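Local coordinates for Ulp1-like SUMO protease (Chaetomium thermophilum, PDB 6DG4), which probably acts as a deSUMOylating cysteine protease of the peptidase C48 family, the chain here being its C-terminal catalytic domain, at residues W97-L100 and L101-P105; Y223-A226 and Q227-L230. One frame throughout, in Å; residues are numbered along the deposited sequence.

Contact 1. Residues W97-L100 and L101-P105; sequences WPRL and LSHGP
Leu101 lies over one face of the Trp97 indole, a turn back along the helix. Its CG sits 4.0 Å from the centroid of the five-membered ring, a CH-pi contact. CD1 comes to 3.4 Å from Trp97 NE1, while CD2 spreads toward the rim of the benzene half. With CG anti to its carbonyl carbon and beside the backbone N (chi1 -70°), the leucine's branch leans back toward the preceding turn. The indole N-H is held by Glu134 of strand 127-134, and Leu101 itself also touches helix 163-177 through Arg164 and Lys168.

These residues form the C-terminal end of helix 96-103, which stops at Gly104, where phi turns positive. Gly104 N still bonds Leu100 O at 2.9 Å, but the following proline has no N-H for the longer bond of a Schellman motif. Past the helix end, Leu100 CD1 lies 3.6 Å from Pro105 N and 4.0 Å from Pro105 CG. Leu100 also touches Cys108, and Pro105 rests on Phe175 of helix 163-177.

Arg99 meets His103 flat on flat: guanidinium and imidazole centres are 3.6 Å apart and the planes differ by only 9°, with CZ over the middle of the imidazole. The bend at chi2 (91°) turns the rest of the chain toward the next turn, where the guanidinium meets the ring, and Arg99 CD also rides over the imidazole face. NE donates a hydrogen bond to Gly107 O, which anchors the guanidinium from the chain beyond the helix. His103 ND1 donates to Ser102 OG at 3.0 Å, and Ser102 OG in turn donates to Pro98 O at 2.8 Å. That carbonyl also takes the Ser102 N-H, from the opposite face of its plane. A positive charge on the imidazole would probably be discouraged by the arginine stacked on it.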
loop_
_atom_site.group_PDB
_atom_site.type_symbol
_atom_site.label_atom_id
_atom_site.label_comp_id
_atom_site.label_asym_id
_atom_site.label_seq_id
_atom_site.Cartn_x
_atom_site.Cartn_y
_atom_site.Cartn_z
ATOM N N TRP A 97 12.883 1.066 0.569
ATOM C CA TRP A 97 13.266 2.476 0.513
ATOM C C TRP A 97 14.604 2.730 1.195
ATOM O O TRP A 97 15.446 3.432 0.610
ATOM C CB TRP A 97 12.145 3.365 1.054
ATOM C CG TRP A 97 12.410 4.822 0.833
ATOM C CD1 TRP A 97 12.747 5.742 1.777
ATOM C CD2 TRP A 97 12.372 5.523 -0.416
ATOM N NE1 TRP A 97 12.919 6.974 1.198
ATOM C CE2 TRP A 97 12.692 6.868 -0.149
ATOM C CE3 TRP A 97 12.103 5.144 -1.736
ATOM C CZ2 TRP A 97 12.750 7.837 -1.151
ATOM C CZ3 TRP A 97 12.153 6.113 -2.731
ATOM C CH2 TRP A 97 12.472 7.439 -2.431
ATOM N N PRO A 98 14.876 2.209 2.393
ATOM C CA PRO A 98 16.218 2.404 2.968
ATOM C C PRO A 98 17.329 1.849 2.091
ATOM O O PRO A 98 18.401 2.459 1.998
ATOM C CB PRO A 98 16.133 1.704 4.332
ATOM C CG PRO A 98 14.700 1.519 4.614
ATOM C CD PRO A 98 13.946 1.553 3.327
ATOM N N ARG A 99 17.099 0.706 1.440
ATOM C CA ARG A 99 18.101 0.153 0.536
ATOM C C ARG A 99 18.329 1.077 -0.652
ATOM O O ARG A 99 19.471 1.294 -1.078
ATOM C CB ARG A 99 17.649 -1.226 0.056
ATOM C CG ARG A 99 18.630 -1.915 -0.878
ATOM C CD ARG A 99 19.581 -2.768 -0.096
ATOM N NE ARG A 99 20.577 -3.418 -0.939
ATOM C CZ ARG A 99 21.563 -4.171 -0.465
ATOM N NH1 ARG A 99 21.671 -4.373 0.841
ATOM N NH2 ARG A 99 22.434 -4.729 -1.292
ATOM N N LEU A 100 17.250 1.634 -1.200
ATOM C CA LEU A 100 17.379 2.547 -2.329
ATOM C C LEU A 100 18.141 3.808 -1.930
ATOM O O LEU A 100 19.002 4.286 -2.681
ATOM C CB LEU A 100 15.989 2.882 -2.869
ATOM C CG LEU A 100 15.958 3.630 -4.199
ATOM C CD1 LEU A 100 16.647 2.818 -5.284
ATOM C CD2 LEU A 100 14.544 3.916 -4.610
ATOM N N LEU A 101 17.852 4.349 -0.741
ATOM C CA LEU A 101 18.560 5.537 -0.275
ATOM C C LEU A 101 20.040 5.245 -0.051
ATOM O O LEU A 101 20.901 6.066 -0.388
ATOM C CB LEU A 101 17.937 6.055 1.026
ATOM C CG LEU A 101 16.545 6.694 0.965
ATOM C CD1 LEU A 101 16.165 7.297 2.314
ATOM C CD2 LEU A 101 16.476 7.754 -0.122
ATOM N N SER A 102 20.359 4.090 0.525
ATOM C CA SER A 102 21.730 3.829 0.945
ATOM C C SER A 102 22.589 3.228 -0.156
ATOM O O SER A 102 23.789 3.508 -0.209
ATOM C CB SER A 102 21.744 2.920 2.177
ATOM O OG SER A 102 21.117 1.681 1.917
ATOM N N HIS A 103 22.005 2.416 -1.039
ATOM C CA HIS A 103 22.747 1.743 -2.091
ATOM C C HIS A 103 22.469 2.268 -3.492
ATOM O O HIS A 103 23.251 1.983 -4.403
ATOM C CB HIS A 103 22.387 0.248 -2.113
ATOM C CG HIS A 103 22.964 -0.540 -0.982
ATOM N ND1 HIS A 103 22.497 -0.452 0.313
ATOM C CD2 HIS A 103 23.968 -1.447 -0.960
ATOM C CE1 HIS A 103 23.192 -1.269 1.084
ATOM N NE2 HIS A 103 24.092 -1.883 0.337
ATOM N N GLY A 104 21.366 2.976 -3.705
ATOM C CA GLY A 104 20.892 3.236 -5.045
ATOM C C GLY A 104 20.324 1.987 -5.706
ATOM O O GLY A 104 20.402 0.882 -5.160
ATOM N N PRO A 105 19.773 2.133 -6.917
ATOM C CA PRO A 105 19.081 0.994 -7.549
ATOM C C PRO A 105 19.991 -0.185 -7.847
ATOM O O PRO A 105 19.540 -1.337 -7.807
ATOM C CB PRO A 105 18.500 1.594 -8.842
ATOM C CG PRO A 105 18.633 3.085 -8.701
ATOM C CD PRO A 105 19.774 3.331 -7.773
#

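Contact 2. Residues Y223-A226 and Q227-L230; sequences YTEA and QLPL
Gln227 folds back over Thr224, and the two form a capping box at the start of the helical turns, with Thr224 as N-cap. Gln227 OE1 takes the Thr224 N-H at 3.1 Å, the donor coming from well above the amide plane. Gln227 N returns a weak bond to Thr224 OG1 at 3.4 Å, which completes the box; separately, it makes the backbone bond of the 3-10 turn to Thr224 O at 3.1 Å. The Gln227 chain, extended beyond CG, passes roughly at right angles to the threonine side chain and leaves OE1 3.3 Å from Tyr223 CB. A leucine here would probably leave the Thr224 N-H without its acceptor and set the Thr224 backbone freer to shift. Leu228 N next donates to Glu225 O at 3.0 Å, while Leu228 CD2 comes 4.1 Å from CD2 of the Tyr223 ring. Pro229 lays CD 3.5 Å from Ala226 O, and a water bridges that same oxygen to Leu230 N. The turn leads into helix 228-241 and leans on helix 202-215: Tyr223 and Leu228 both touch Phe205, Tyr223 OH bonds Asn209, and Glu225 reaches the backbone N-H groups of Thr197 and Asn198 in the loop just before that helix.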
loop_
_atom_site.group_PDB
_atom_site.type_symbol
_atom_site.label_atom_id
_atom_site.label_comp_id
_atom_site.label_asym_id
_atom_site.label_seq_id
_atom_site.Cartn_x
_atom_site.Cartn_y
_atom_site.Cartn_z
ATOM N N TYR A 223 -12.721 9.101 0.536
ATOM C CA TYR A 223 -12.660 8.968 1.990
ATOM C C TYR A 223 -12.222 10.285 2.618
ATOM O O TYR A 223 -11.835 11.232 1.926
ATOM C CB TYR A 223 -11.771 7.780 2.406
ATOM C CG TYR A 223 -10.276 7.979 2.259
ATOM C CD1 TYR A 223 -9.632 7.783 1.038
ATOM C CD2 TYR A 223 -9.503 8.336 3.352
ATOM C CE1 TYR A 223 -8.263 7.960 0.913
ATOM C CE2 TYR A 223 -8.137 8.520 3.239
ATOM C CZ TYR A 223 -7.517 8.328 2.026
ATOM O OH TYR A 223 -6.151 8.513 1.954
ATOM N N THR A 224 -12.320 10.333 3.953
ATOM C CA THR A 224 -11.912 11.482 4.739
ATOM C C THR A 224 -11.064 11.033 5.925
ATOM O O THR A 224 -11.103 9.871 6.346
ATOM C CB THR A 224 -13.115 12.235 5.318
ATOM O OG1 THR A 224 -13.683 11.438 6.363
ATOM C CG2 THR A 224 -14.168 12.513 4.254
ATOM N N GLU A 225 -10.321 11.990 6.484
ATOM C CA GLU A 225 -9.511 11.710 7.665
ATOM C C GLU A 225 -10.366 11.232 8.837
ATOM O O GLU A 225 -9.950 10.348 9.596
ATOM C CB GLU A 225 -8.712 12.954 8.054
ATOM C CG GLU A 225 -7.783 12.724 9.237
ATOM C CD GLU A 225 -6.821 13.875 9.475
ATOM O OE1 GLU A 225 -7.294 15.031 9.565
ATOM O OE2 GLU A 225 -5.596 13.622 9.582
ATOM N N ALA A 226 -11.559 11.804 9.011
ATOM C CA ALA A 226 -12.399 11.429 10.144
ATOM C C ALA A 226 -12.870 9.978 10.083
ATOM O O ALA A 226 -13.312 9.444 11.105
ATOM C CB ALA A 226 -13.600 12.367 10.242
ATOM N N GLN A 227 -12.789 9.334 8.918
ATOM C CA GLN A 227 -13.147 7.927 8.778
ATOM C C GLN A 227 -12.017 6.977 9.159
ATOM O O GLN A 227 -12.225 5.758 9.169
ATOM C CB GLN A 227 -13.565 7.636 7.333
ATOM C CG GLN A 227 -14.831 8.333 6.912
ATOM C CD GLN A 227 -15.036 8.307 5.421
ATOM O OE1 GLN A 227 -14.145 7.926 4.668
ATOM N NE2 GLN A 227 -16.202 8.733 4.984
ATOM N N LEU A 228 -10.849 7.490 9.498
ATOM C CA LEU A 228 -9.712 6.600 9.687
ATOM C C LEU A 228 -9.756 5.767 10.964
ATOM O O LEU A 228 -9.232 4.649 10.950
ATOM C CB LEU A 228 -8.395 7.365 9.542
ATOM C CG LEU A 228 -8.200 7.963 8.146
ATOM C CD1 LEU A 228 -6.837 8.599 8.041
ATOM C CD2 LEU A 228 -8.395 6.944 7.023
ATOM N N PRO A 229 -10.373 6.212 12.065
ATOM C CA PRO A 229 -10.530 5.273 13.195
ATOM C C PRO A 229 -11.273 4.010 12.799
ATOM O O PRO A 229 -10.883 2.899 13.181
ATOM C CB PRO A 229 -11.276 6.109 14.239
ATOM C CG PRO A 229 -10.800 7.511 13.970
ATOM C CD PRO A 229 -10.725 7.592 12.459
ATOM N N LEU A 230 -12.324 4.152 11.999
ATOM C CA LEU A 230 -13.022 2.979 11.490
ATOM C C LEU A 230 -12.147 2.190 10.523
ATOM O O LEU A 230 -12.149 0.954 10.544
ATOM C CB LEU A 230 -14.312 3.432 10.820
ATOM C CG LEU A 230 -15.065 2.397 10.003
ATOM C CD1 LEU A 230 -15.435 1.195 10.856
ATOM C CD2 LEU A 230 -16.297 3.077 9.406
HETATM O O HOH W 1 -14.105 6.680 11.937
#

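Contact 1 finishes a helix and contact 2 begins one, both inside the Ulp1-type catalytic domain but on opposite sides of the chain's centre. Their centres are 32 Å apart and their nearest atoms about 19 Å apart, so neither touches the other. They lie on different flanks of the fold: residues 97-105 sit beside strand 127-134 and helix 163-177, whereas residues 223-230 lean on helix 202-215. In C48 proteases the catalytic cysteine is expected at the start of the helix that corresponds to 202-215. Contact 2 touches that helix through Phe205 and, by Glu225, the loop at Thr197 and Asn198 that precedes it, so it probably lies near the catalytic region.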